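Local structure of diaminopimelate decarboxylase (Helicobacter pylori, 2QGH) at residues Tyr103-Ser108 with Leu123-Leu128; Gln119-Asn124 with Leu146-Arg151; Gly289-Gln294 with Val309-Asn314; Lys325-Val330 with Ala371-Gly376. The protein decarboxylates meso-diaminopimelate to L-lysine, the last step of bacterial lysine biosynthesis, with pyridoxal-5'-phosphate as its cofactor. One frame throughout, in Å; residues are numbered along the deposited sequence.

Interaction 1: Tyr103-Ser108 with Leu123-Leu128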
loop_
_atom_site.group_PDB
_atom_site.type_symbol
_atom_site.label_atom_id
_atom_site.label_comp_id
_atom_site.label_asym_id
_atom_site.label_seq_id
_atom_site.Cartn_x
_atom_site.Cartn_y
_atom_site.Cartn_z
ATOM N N TYR A 103 -29.927 8.046 5.115
ATOM C CA TYR A 103 -30.659 8.080 3.849
ATOM C C TYR A 103 -29.903 8.764 2.705
ATOM O O TYR A 103 -30.441 8.931 1.610
ATOM C CB TYR A 103 -32.065 8.700 4.032
ATOM C CG TYR A 103 -32.130 10.015 4.791
ATOM C CD1 TYR A 103 -31.732 11.212 4.200
ATOM C CD2 TYR A 103 -32.596 10.057 6.110
ATOM C CE1 TYR A 103 -31.795 12.428 4.904
ATOM C CE2 TYR A 103 -32.662 11.263 6.825
ATOM C CZ TYR A 103 -32.260 12.443 6.216
ATOM O OH TYR A 103 -32.317 13.633 6.921
ATOM N N ARG A 104 -28.657 9.156 2.961
ATOM C CA ARG A 104 -27.820 9.767 1.935
ATOM C C ARG A 104 -26.588 8.884 1.728
ATOM O O ARG A 104 -25.611 9.293 1.099
ATOM C CB ARG A 104 -27.366 11.177 2.340
ATOM C CG ARG A 104 -28.481 12.193 2.501
ATOM C CD ARG A 104 -27.999 13.603 2.198
ATOM N NE ARG A 104 -29.062 14.579 2.431
ATOM C CZ ARG A 104 -29.256 15.234 3.572
ATOM N NH1 ARG A 104 -28.452 15.040 4.611
ATOM N NH2 ARG A 104 -30.274 16.073 3.684
ATOM N N ILE A 105 -26.643 7.671 2.269
ATOM C CA ILE A 105 -25.544 6.715 2.168
ATOM C C ILE A 105 -25.836 5.613 1.160
ATOM O O ILE A 105 -26.852 4.927 1.253
ATOM C CB ILE A 105 -25.254 6.053 3.544
ATOM C CG1 ILE A 105 -24.617 7.077 4.488
ATOM C CG2 ILE A 105 -24.319 4.837 3.381
ATOM C CD1 ILE A 105 -24.427 6.561 5.902
ATOM N N VAL A 106 -24.943 5.447 0.195
ATOM C CA VAL A 106 -25.106 4.399 -0.799
ATOM C C VAL A 106 -23.935 3.430 -0.627
ATOM O O VAL A 106 -22.800 3.842 -0.396
ATOM C CB VAL A 106 -25.161 4.982 -2.232
ATOM C CG1 VAL A 106 -26.391 5.853 -2.373
ATOM C CG2 VAL A 106 -23.917 5.792 -2.528
ATOM N N PHE A 107 -24.228 2.139 -0.736
ATOM C CA PHE A 107 -23.238 1.084 -0.525
ATOM C C PHE A 107 -22.943 0.276 -1.787
ATOM O O PHE A 107 -23.779 -0.496 -2.250
ATOM C CB PHE A 107 -23.769 0.177 0.594
ATOM C CG PHE A 107 -22.804 -0.866 1.081
ATOM C CD1 PHE A 107 -21.468 -0.877 0.679
ATOM C CD2 PHE A 107 -23.241 -1.837 1.980
ATOM C CE1 PHE A 107 -20.583 -1.836 1.165
ATOM C CE2 PHE A 107 -22.365 -2.804 2.476
ATOM C CZ PHE A 107 -21.026 -2.801 2.063
ATOM N N SER A 108 -21.752 0.478 -2.342
ATOM C CA SER A 108 -21.302 -0.248 -3.530
ATOM C C SER A 108 -20.353 -1.347 -3.073
ATOM O O SER A 108 -20.057 -1.459 -1.887
ATOM C CB SER A 108 -20.566 0.688 -4.492
ATOM O OG SER A 108 -21.475 1.382 -5.336
ATOM N N LEU A 123 -29.252 -0.380 9.105
ATOM C CA LEU A 123 -28.895 1.018 9.292
ATOM C C LEU A 123 -29.706 1.957 8.408
ATOM O O LEU A 123 -29.525 3.177 8.431
ATOM C CB LEU A 123 -27.398 1.189 9.041
ATOM C CG LEU A 123 -26.544 0.438 10.063
ATOM C CD1 LEU A 123 -25.080 0.461 9.639
ATOM C CD2 LEU A 123 -26.734 1.069 11.439
ATOM N N ASN A 124 -30.597 1.378 7.621
ATOM C CA ASN A 124 -31.483 2.149 6.756
ATOM C C ASN A 124 -30.806 3.122 5.802
ATOM O O ASN A 124 -31.225 4.274 5.690
ATOM C CB ASN A 124 -32.495 2.907 7.619
ATOM C CG ASN A 124 -33.207 1.995 8.606
ATOM O OD1 ASN A 124 -33.816 0.999 8.215
ATOM N ND2 ASN A 124 -33.131 2.331 9.890
ATOM N N ILE A 125 -29.769 2.671 5.104
ATOM C CA ILE A 125 -29.088 3.541 4.156
ATOM C C ILE A 125 -29.951 3.704 2.901
ATOM O O ILE A 125 -31.002 3.073 2.790
ATOM C CB ILE A 125 -27.700 2.983 3.794
ATOM C CG1 ILE A 125 -27.815 1.588 3.183
ATOM C CG2 ILE A 125 -26.847 2.942 5.038
ATOM C CD1 ILE A 125 -26.515 1.116 2.543
ATOM N N LEU A 126 -29.531 4.544 1.957
ATOM C CA LEU A 126 -30.353 4.765 0.756
ATOM C C LEU A 126 -30.574 3.489 -0.053
ATOM O O LEU A 126 -31.706 3.103 -0.337
ATOM C CB LEU A 126 -29.740 5.834 -0.147
ATOM C CG LEU A 126 -30.714 6.900 -0.679
ATOM C CD1 LEU A 126 -30.065 7.646 -1.824
ATOM C CD2 LEU A 126 -32.003 6.261 -1.149
ATOM N N PHE A 127 -29.495 2.837 -0.448
ATOM C CA PHE A 127 -29.655 1.602 -1.186
ATOM C C PHE A 127 -28.347 0.862 -1.301
ATOM O O PHE A 127 -27.279 1.436 -1.057
ATOM C CB PHE A 127 -30.259 1.862 -2.587
ATOM C CG PHE A 127 -29.433 2.773 -3.485
ATOM C CD1 PHE A 127 -28.122 2.457 -3.826
ATOM C CD2 PHE A 127 -30.008 3.905 -4.052
ATOM C CE1 PHE A 127 -27.401 3.250 -4.723
ATOM C CE2 PHE A 127 -29.296 4.706 -4.951
ATOM C CZ PHE A 127 -27.990 4.377 -5.286
ATOM N N LEU A 128 -28.449 -0.423 -1.626
ATOM C CA LEU A 128 -27.284 -1.268 -1.831
ATOM C C LEU A 128 -27.129 -1.373 -3.341
ATOM O O LEU A 128 -28.077 -1.716 -4.045
ATOM C CB LEU A 128 -27.493 -2.661 -1.227
ATOM C CG LEU A 128 -27.036 -2.893 0.219
ATOM C CD1 LEU A 128 -27.937 -2.152 1.182
ATOM C CD2 LEU A 128 -27.064 -4.374 0.527
#
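F107 and L128 form a parallel bridge, their CA atoms 4.9 Å apart, and two backbone hydrogen bonds tie the two segments together. L126 N donates a hydrogen bond to I105 O at 2.8 Å, a bent bond with 136° at the hydrogen; F107 N reaches F127 O at 3.1 Å and is much straighter, 168°. Before L126 the 123-128 segment comes off helix 114-122 through a Schellman motif at N124. Side chains then sort to the two faces of the sheet. With V106 and F127 lying side by side and pointing the same way, V106 CG1 sits over one face of the F127 ring, 3.8 Å from its centroid, a CH-pi contact. I125 CD1 meets F107 CB at 3.5 Å, because CG1 of I125 stands between its own backbone N and carbonyl carbon (chi1 59°). I125 CG2 turns instead to I105 CG2, 3.6 Å away, the two side chains crossing at about a right angle. This is the beta-alpha-beta unit of a TIM-type barrel: between these two segments the directional backbone bonds set the parallel register, and apolar side chains fill in around it.

Interaction 2: Gln119-Asn124 with Leu146-Arg151. With GOL (glycerol), chain D.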
loop_
_atom_site.group_PDB
_atom_site.type_symbol
_atom_site.label_atom_id
_atom_site.label_comp_id
_atom_site.label_asym_id
_atom_site.label_seq_id
_atom_site.Cartn_x
_atom_site.Cartn_y
_atom_site.Cartn_z
ATOM N N GLN A 119 -25.782 -5.585 8.212
ATOM C CA GLN A 119 -25.565 -4.361 8.975
ATOM C C GLN A 119 -26.068 -3.141 8.241
ATOM O O GLN A 119 -26.618 -2.228 8.844
ATOM C CB GLN A 119 -24.075 -4.185 9.289
ATOM C CG GLN A 119 -23.550 -5.161 10.321
ATOM C CD GLN A 119 -24.326 -5.084 11.624
ATOM O OE1 GLN A 119 -24.298 -4.065 12.319
ATOM N NE2 GLN A 119 -25.036 -6.158 11.954
ATOM N N ALA A 120 -25.882 -3.132 6.930
ATOM C CA ALA A 120 -26.314 -2.004 6.126
ATOM C C ALA A 120 -27.831 -1.894 6.099
ATOM O O ALA A 120 -28.382 -0.802 6.227
ATOM C CB ALA A 120 -25.771 -2.138 4.717
ATOM N N LEU A 121 -28.499 -3.029 5.929
ATOM C CA LEU A 121 -29.958 -3.068 5.878
ATOM C C LEU A 121 -30.576 -2.585 7.181
ATOM O O LEU A 121 -31.636 -1.965 7.185
ATOM C CB LEU A 121 -30.443 -4.491 5.597
ATOM C CG LEU A 121 -30.065 -5.110 4.252
ATOM C CD1 LEU A 121 -30.628 -6.526 4.205
ATOM C CD2 LEU A 121 -30.612 -4.270 3.101
ATOM N N LYS A 122 -29.901 -2.877 8.284
ATOM C CA LYS A 122 -30.372 -2.479 9.601
ATOM C C LYS A 122 -30.116 -1.006 9.898
ATOM O O LYS A 122 -30.689 -0.455 10.835
ATOM C CB LYS A 122 -29.677 -3.318 10.670
ATOM C CG LYS A 122 -30.187 -4.738 10.798
ATOM C CD LYS A 122 -29.103 -5.660 11.343
ATOM C CE LYS A 122 -28.110 -4.915 12.245
ATOM N NZ LYS A 122 -28.767 -4.260 13.408
ATOM N N LEU A 123 -29.252 -0.380 9.105
ATOM C CA LEU A 123 -28.895 1.018 9.292
ATOM C C LEU A 123 -29.706 1.957 8.408
ATOM O O LEU A 123 -29.525 3.177 8.431
ATOM C CB LEU A 123 -27.398 1.189 9.041
ATOM C CG LEU A 123 -26.544 0.438 10.063
ATOM C CD1 LEU A 123 -25.080 0.461 9.639
ATOM C CD2 LEU A 123 -26.734 1.069 11.439
ATOM N N ASN A 124 -30.597 1.378 7.621
ATOM C CA ASN A 124 -31.483 2.149 6.756
ATOM C C ASN A 124 -30.806 3.122 5.802
ATOM O O ASN A 124 -31.225 4.274 5.690
ATOM C CB ASN A 124 -32.495 2.907 7.619
ATOM C CG ASN A 124 -33.207 1.995 8.606
ATOM O OD1 ASN A 124 -33.816 0.999 8.215
ATOM N ND2 ASN A 124 -33.131 2.331 9.890
ATOM N N LEU A 146 -34.791 -10.537 8.019
ATOM C CA LEU A 146 -34.964 -9.345 8.846
ATOM C C LEU A 146 -36.363 -8.768 8.640
ATOM O O LEU A 146 -36.766 -7.828 9.321
ATOM C CB LEU A 146 -33.904 -8.290 8.500
ATOM C CG LEU A 146 -32.435 -8.618 8.787
ATOM C CD1 LEU A 146 -31.550 -7.520 8.213
ATOM C CD2 LEU A 146 -32.211 -8.757 10.289
ATOM N N GLY A 147 -37.097 -9.343 7.693
ATOM C CA GLY A 147 -38.449 -8.896 7.416
ATOM C C GLY A 147 -38.581 -7.522 6.785
ATOM O O GLY A 147 -39.581 -6.842 7.015
ATOM N N ILE A 148 -37.592 -7.107 5.994
ATOM C CA ILE A 148 -37.645 -5.802 5.339
ATOM C C ILE A 148 -37.528 -5.919 3.821
ATOM O O ILE A 148 -37.113 -6.950 3.294
ATOM C CB ILE A 148 -36.516 -4.867 5.819
ATOM C CG1 ILE A 148 -35.188 -5.289 5.191
ATOM C CG2 ILE A 148 -36.409 -4.905 7.331
ATOM C CD1 ILE A 148 -34.037 -4.391 5.567
ATOM N N LYS A 149 -37.904 -4.849 3.129
ATOM C CA LYS A 149 -37.830 -4.798 1.672
ATOM C C LYS A 149 -36.611 -3.919 1.380
ATOM O O LYS A 149 -36.662 -2.699 1.527
ATOM C CB LYS A 149 -39.106 -4.159 1.106
ATOM C CG LYS A 149 -39.460 -4.520 -0.339
ATOM C CD LYS A 149 -40.836 -3.945 -0.687
ATOM C CE LYS A 149 -41.446 -4.585 -1.923
ATOM N NZ LYS A 149 -40.721 -4.224 -3.168
ATOM N N ALA A 150 -35.515 -4.551 0.981
ATOM C CA ALA A 150 -34.275 -3.839 0.707
ATOM C C ALA A 150 -34.254 -3.010 -0.574
ATOM O O ALA A 150 -34.487 -3.529 -1.666
ATOM C CB ALA A 150 -33.113 -4.828 0.700
ATOM N N ARG A 151 -33.974 -1.717 -0.428
ATOM C CA ARG A 151 -33.871 -0.822 -1.578
ATOM C C ARG A 151 -32.542 -1.133 -2.245
ATOM O O ARG A 151 -31.504 -1.097 -1.600
ATOM C CB ARG A 151 -33.874 0.653 -1.147
ATOM C CG ARG A 151 -35.218 1.175 -0.652
ATOM C CD ARG A 151 -35.226 2.700 -0.516
ATOM N NE ARG A 151 -34.413 3.166 0.602
ATOM C CZ ARG A 151 -34.792 3.129 1.877
ATOM N NH1 ARG A 151 -35.986 2.652 2.207
ATOM N NH2 ARG A 151 -33.975 3.559 2.826
HETATM C C1 GOL D . -31.618 0.100 4.104
HETATM O O1 GOL D . -32.522 -0.106 5.186
HETATM C C2 GOL D . -31.966 -0.864 2.983
HETATM O O2 GOL D . -33.314 -0.629 2.554
HETATM C C3 GOL D . -31.006 -0.659 1.817
HETATM O O3 GOL D . -31.331 -1.581 0.779
#
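L121 makes the main contact, an apolar one between the last turn of helix 114-122 and the chain entering strand 150-155, on the outside of the eight-stranded parallel barrel. No hydrogen bond joins the two segments directly. The CB of L121 touches I148 CD1 at 3.6 Å, while its CD2 branch reaches A150 CB at 3.5 Å, so different parts of one leucine meet alternate residues, both with CB toward the helix. With CG anti to the carbonyl carbon (chi1 -64°), CD1 continues the chain and CD2 branches off to A150. Near the end of helix 133-146, L146 CD1 lies against K122 CG at 4.0 Å, the two side chains crossing at about a right angle. At the other end a glycerol, probably from the crystallisation liquor, bridges the segments: its O1 donates to L121 O at 2.9 Å, and R151 N donates to its O2 at 3.2 Å, almost straight at 174°. Glycerol O2 lies over one face of the R151 guanidinium. The guanidinium is held by the loop leading into strand 127-130, NE bonding L126 O and NH2 more weakly I125 O. Helix 133-146 closes the apolar patch, with I142 and A143 against L121 and A143 also against I148 and A150; L128 of strand 127-130 packs on L121, and A150 pairs through its backbone with E198 of strand 197-203 and F196 just before it.

Interaction 3: Gly289-Gln294 with Val309-Asn314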
loop_
_atom_site.group_PDB
_atom_site.type_symbol
_atom_site.label_atom_id
_atom_site.label_comp_id
_atom_site.label_asym_id
_atom_site.label_seq_id
_atom_site.Cartn_x
_atom_site.Cartn_y
_atom_site.Cartn_z
ATOM N N GLY A 289 -5.481 18.718 0.004
ATOM C CA GLY A 289 -4.463 18.056 0.797
ATOM C C GLY A 289 -3.062 18.098 0.232
ATOM O O GLY A 289 -2.849 17.947 -0.971
ATOM N N GLU A 290 -2.099 18.315 1.118
ATOM C CA GLU A 290 -0.707 18.357 0.721
ATOM C C GLU A 290 0.185 17.619 1.705
ATOM O O GLU A 290 -0.064 17.613 2.910
ATOM C CB GLU A 290 -0.258 19.805 0.552
ATOM C CG GLU A 290 -0.854 20.413 -0.702
ATOM C CD GLU A 290 -0.314 21.783 -1.028
ATOM O OE1 GLU A 290 -0.456 22.204 -2.199
ATOM O OE2 GLU A 290 0.240 22.437 -0.116
ATOM N N LEU A 291 1.208 16.969 1.165
ATOM C CA LEU A 291 2.154 16.212 1.967
ATOM C C LEU A 291 3.421 17.036 2.223
ATOM O O LEU A 291 4.285 17.175 1.352
ATOM C CB LEU A 291 2.497 14.898 1.257
ATOM C CG LEU A 291 3.448 13.908 1.931
ATOM C CD1 LEU A 291 3.132 13.772 3.416
ATOM C CD2 LEU A 291 3.330 12.571 1.223
ATOM N N ILE A 292 3.504 17.589 3.429
ATOM C CA ILE A 292 4.640 18.399 3.837
ATOM C C ILE A 292 5.690 17.462 4.414
ATOM O O ILE A 292 5.438 16.742 5.385
ATOM C CB ILE A 292 4.236 19.433 4.924
ATOM C CG1 ILE A 292 2.947 20.161 4.515
ATOM C CG2 ILE A 292 5.375 20.423 5.145
ATOM C CD1 ILE A 292 3.006 20.820 3.160
ATOM N N THR A 293 6.870 17.490 3.813
ATOM C CA THR A 293 7.966 16.637 4.215
ATOM C C THR A 293 9.263 17.444 4.230
ATOM O O THR A 293 9.452 18.360 3.422
ATOM C CB THR A 293 8.095 15.471 3.235
ATOM O OG1 THR A 293 9.235 14.679 3.567
ATOM C CG2 THR A 293 8.228 15.993 1.824
ATOM N N GLN A 294 10.154 17.088 5.149
ATOM C CA GLN A 294 11.432 17.778 5.305
ATOM C C GLN A 294 12.569 17.084 4.569
ATOM O O GLN A 294 12.556 15.869 4.395
ATOM C CB GLN A 294 11.764 17.883 6.798
ATOM C CG GLN A 294 13.170 18.346 7.101
ATOM C CD GLN A 294 13.435 18.460 8.589
ATOM O OE1 GLN A 294 14.565 18.694 9.008
ATOM N NE2 GLN A 294 12.392 18.301 9.396
ATOM N N VAL A 309 13.995 12.786 1.143
ATOM C CA VAL A 309 12.994 13.405 1.989
ATOM C C VAL A 309 12.486 12.407 3.043
ATOM O O VAL A 309 12.645 11.199 2.873
ATOM C CB VAL A 309 11.885 13.942 1.061
ATOM C CG1 VAL A 309 10.511 13.501 1.525
ATOM C CG2 VAL A 309 12.008 15.453 0.954
ATOM N N ASP A 310 11.881 12.891 4.131
ATOM C CA ASP A 310 11.434 11.976 5.181
ATOM C C ASP A 310 10.081 11.278 5.023
ATOM O O ASP A 310 9.689 10.518 5.900
ATOM C CB ASP A 310 11.520 12.640 6.577
ATOM C CG ASP A 310 10.661 13.899 6.713
ATOM O OD1 ASP A 310 9.798 14.159 5.850
ATOM O OD2 ASP A 310 10.845 14.632 7.711
ATOM N N ALA A 311 9.372 11.529 3.924
ATOM C CA ALA A 311 8.091 10.865 3.655
ATOM C C ALA A 311 8.423 9.762 2.647
ATOM O O ALA A 311 9.392 9.882 1.903
ATOM C CB ALA A 311 7.082 11.843 3.052
ATOM N N GLY A 312 7.642 8.689 2.622
ATOM C CA GLY A 312 7.940 7.618 1.693
ATOM C C GLY A 312 6.721 7.006 1.038
ATOM O O GLY A 312 5.587 7.413 1.295
ATOM N N MET A 313 6.957 6.009 0.200
ATOM C CA MET A 313 5.879 5.334 -0.503
ATOM C C MET A 313 4.826 4.762 0.444
ATOM O O MET A 313 3.656 4.651 0.075
ATOM C CB MET A 313 6.451 4.227 -1.382
ATOM C CG MET A 313 7.121 3.107 -0.601
ATOM S SD MET A 313 7.703 1.849 -1.733
ATOM C CE MET A 313 6.123 1.114 -2.293
ATOM N N ASN A 314 5.222 4.396 1.662
ATOM C CA ASN A 314 4.242 3.869 2.606
ATOM C C ASN A 314 3.222 4.962 2.933
ATOM O O ASN A 314 2.055 4.670 3.186
ATOM C CB ASN A 314 4.906 3.385 3.903
ATOM C CG ASN A 314 5.416 4.522 4.758
ATOM O OD1 ASN A 314 6.386 5.187 4.408
ATOM N ND2 ASN A 314 4.760 4.756 5.886
#
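D310 and Q294 hold each other by two hydrogen bonds running in opposite directions. Q294 N donates to D310 OD1 at 3.0 Å, coming from above the carboxylate, 45° out of its plane, while D310 N donates to Q294 O at 3.1 Å with 149° at the hydrogen. The carboxylate can reach back because CG of D310 stands between its own N and carbonyl carbon (chi1 60°). T293 OG1 also approaches D310 OD1, but the modelled separation is too short and the position of OG1 too uncertain to weigh. The other carboxylate oxygen, OD2, is taken by T33 OG1, which also receives Q294 NE2, so both side chains share one threonine. V309 CA lies 3.5 Å from Q294 O in a weakly polar CA-H...O contact. Beyond it the packing is apolar: A311 CB lies 3.8 Å from T293 CB, and L291 CD2 meets A311 CB at 4.2 Å. F355 of strand 354-361 packs on V309 and A311. Thus the chain leaving strand 306-309 is fastened to strand 289-299, in the mixed sheet of the second domain, by a buried aspartate. With a backbone N-H and a threonine hydroxyl to satisfy it, the carboxylate is probably kept ionised.

Interaction 4: Lys325-Val330 with Ala371-Gly376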
loop_
_atom_site.group_PDB
_atom_site.type_symbol
_atom_site.label_atom_id
_atom_site.label_comp_id
_atom_site.label_asym_id
_atom_site.label_seq_id
_atom_site.Cartn_x
_atom_site.Cartn_y
_atom_site.Cartn_z
ATOM N N LYS A 325 2.243 11.417 -11.180
ATOM C CA LYS A 325 3.159 12.510 -10.925
ATOM C C LYS A 325 2.422 13.670 -10.284
ATOM O O LYS A 325 1.566 14.296 -10.915
ATOM C CB LYS A 325 3.802 12.978 -12.230
ATOM C CG LYS A 325 4.551 11.882 -12.964
ATOM C CD LYS A 325 5.036 12.348 -14.321
ATOM C CE LYS A 325 5.680 11.201 -15.085
ATOM N NZ LYS A 325 6.087 11.603 -16.461
ATOM N N HIS A 326 2.732 13.933 -9.020
ATOM C CA HIS A 326 2.138 15.051 -8.305
ATOM C C HIS A 326 3.198 16.150 -8.231
ATOM O O HIS A 326 4.385 15.868 -8.081
ATOM C CB HIS A 326 1.715 14.628 -6.896
ATOM C CG HIS A 326 0.551 13.684 -6.874
ATOM N ND1 HIS A 326 -0.616 13.961 -6.197
ATOM C CD2 HIS A 326 0.381 12.463 -7.434
ATOM C CE1 HIS A 326 -1.457 12.951 -6.338
ATOM N NE2 HIS A 326 -0.876 12.029 -7.086
ATOM N N ALA A 327 2.777 17.403 -8.348
ATOM C CA ALA A 327 3.727 18.503 -8.306
ATOM C C ALA A 327 4.419 18.613 -6.949
ATOM O O ALA A 327 3.856 18.250 -5.914
ATOM C CB ALA A 327 3.027 19.812 -8.648
ATOM N N ILE A 328 5.655 19.104 -6.976
ATOM C CA ILE A 328 6.456 19.296 -5.772
ATOM C C ILE A 328 6.817 20.780 -5.685
ATOM O O ILE A 328 7.435 21.339 -6.590
ATOM C CB ILE A 328 7.752 18.441 -5.812
ATOM C CG1 ILE A 328 7.391 16.957 -5.702
ATOM C CG2 ILE A 328 8.697 18.860 -4.687
ATOM C CD1 ILE A 328 8.564 16.017 -5.840
ATOM N N ARG A 329 6.415 21.411 -4.591
ATOM C CA ARG A 329 6.670 22.827 -4.387
ATOM C C ARG A 329 7.530 23.065 -3.144
ATOM O O ARG A 329 7.275 22.491 -2.085
ATOM C CB ARG A 329 5.329 23.557 -4.244
ATOM C CG ARG A 329 5.430 25.038 -3.961
ATOM C CD ARG A 329 4.100 25.557 -3.469
ATOM N NE ARG A 329 3.629 24.746 -2.355
ATOM C CZ ARG A 329 2.480 24.934 -1.719
ATOM N NH1 ARG A 329 1.668 25.917 -2.087
ATOM N NH2 ARG A 329 2.144 24.143 -0.711
ATOM N N VAL A 330 8.552 23.905 -3.277
ATOM C CA VAL A 330 9.415 24.212 -2.146
ATOM C C VAL A 330 8.706 25.232 -1.263
ATOM O O VAL A 330 8.225 26.257 -1.746
ATOM C CB VAL A 330 10.761 24.790 -2.601
ATOM C CG1 VAL A 330 11.608 25.141 -1.382
ATOM C CG2 VAL A 330 11.485 23.781 -3.483
ATOM N N ALA A 371 6.399 20.603 -0.268
ATOM C CA ALA A 371 5.058 20.045 -0.216
ATOM C C ALA A 371 4.751 19.328 -1.517
ATOM O O ALA A 371 5.004 19.855 -2.594
ATOM C CB ALA A 371 4.038 21.144 0.028
ATOM N N ILE A 372 4.241 18.105 -1.408
ATOM C CA ILE A 372 3.854 17.322 -2.573
ATOM C C ILE A 372 2.390 17.675 -2.713
ATOM O O ILE A 372 1.610 17.461 -1.786
ATOM C CB ILE A 372 4.004 15.815 -2.322
ATOM C CG1 ILE A 372 5.477 15.486 -2.044
ATOM C CG2 ILE A 372 3.502 15.034 -3.522
ATOM C CD1 ILE A 372 5.742 14.012 -1.760
ATOM N N GLU A 373 2.023 18.213 -3.870
ATOM C CA GLU A 373 0.659 18.682 -4.123
ATOM C C GLU A 373 -0.449 17.699 -4.519
ATOM O O GLU A 373 -0.194 16.599 -5.007
ATOM C CB GLU A 373 0.722 19.817 -5.158
ATOM C CG GLU A 373 1.140 21.170 -4.567
ATOM C CD GLU A 373 1.483 22.219 -5.623
ATOM O OE1 GLU A 373 0.794 22.283 -6.664
ATOM O OE2 GLU A 373 2.437 22.994 -5.401
ATOM N N LYS A 374 -1.687 18.132 -4.290
ATOM C CA LYS A 374 -2.890 17.366 -4.623
ATOM C C LYS A 374 -2.866 15.915 -4.161
ATOM O O LYS A 374 -3.202 15.004 -4.927
ATOM C CB LYS A 374 -3.134 17.405 -6.138
ATOM C CG LYS A 374 -3.152 18.798 -6.731
ATOM C CD LYS A 374 -3.494 18.760 -8.206
ATOM C CE LYS A 374 -3.317 20.134 -8.845
ATOM N NZ LYS A 374 -4.136 21.152 -8.151
ATOM N N VAL A 375 -2.487 15.712 -2.902
ATOM C CA VAL A 375 -2.405 14.384 -2.306
ATOM C C VAL A 375 -3.547 14.136 -1.323
ATOM O O VAL A 375 -3.457 13.242 -0.475
ATOM C CB VAL A 375 -1.077 14.196 -1.548
ATOM C CG1 VAL A 375 0.085 14.374 -2.489
ATOM C CG2 VAL A 375 -0.994 15.189 -0.401
ATOM N N GLY A 376 -4.614 14.927 -1.440
ATOM C CA GLY A 376 -5.756 14.779 -0.552
ATOM C C GLY A 376 -6.640 13.586 -0.877
ATOM O O GLY A 376 -7.457 13.158 -0.061
#
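R329 crosses E373 at about a right angle, and its chain can be followed outward along one carboxylate oxygen. CB lies 3.2 Å from E373 OE2; CG and CD pass the same oxygen, CD at 3.6 Å. NE stands 3.7 Å from OE2, a long salt bridge by charge alone, since OE2 lies over one face of the guanidinium and no N-H points at it; NE is buried without a hydrogen-bond partner. The bend at chi3 (52°) turns the tip so that NH2 has A371 CB at the guanidinium edge, 3.6 Å away, and forms its stronger salt bridge with E290 of strand 289-299. In the backbone, R329 and A371 are an antiparallel hydrogen-bonded pair of the mixed sheet in the second domain, R329 N to A371 O at 2.9 Å and A371 N to R329 O at 2.8 Å. The next pair, I328 with I372, is non-hydrogen-bonded, and E373 N then donates to A327 O, 173° at the hydrogen. Just before strand 328-330, H326 ND1 donates to E373 O at 2.9 Å, the oxygen lying in the imidazole plane. The other nitrogen, NE2, bonds R318, a residue of the bound-lysine pocket, which places H326 in that pocket's second shell.

In the fold
From the N terminus, interaction 1 closes first, over helix 114-122, making strands 105-107 and 127-130 barrel neighbours. Interaction 2 opens on that same helix before interaction 1 has ended, so the two cross and share L123 and N124; interaction 2 then closes over strand 127-130 and helix 133-146 at strand 150-155, next in the barrel. Interactions 3 and 4 follow in series, neither nested nor crossed: 289-294 with 309-314 closes a loop of strands, and 325-330 with 371-376 a longer one. Both belong to the mixed sheet, where strands 289-299 and 369-372 are adjacent. The barrel pair and the sheet pair lie on opposite sides of the chain's centre, interactions 1 and 4 having centres about 34 Å apart.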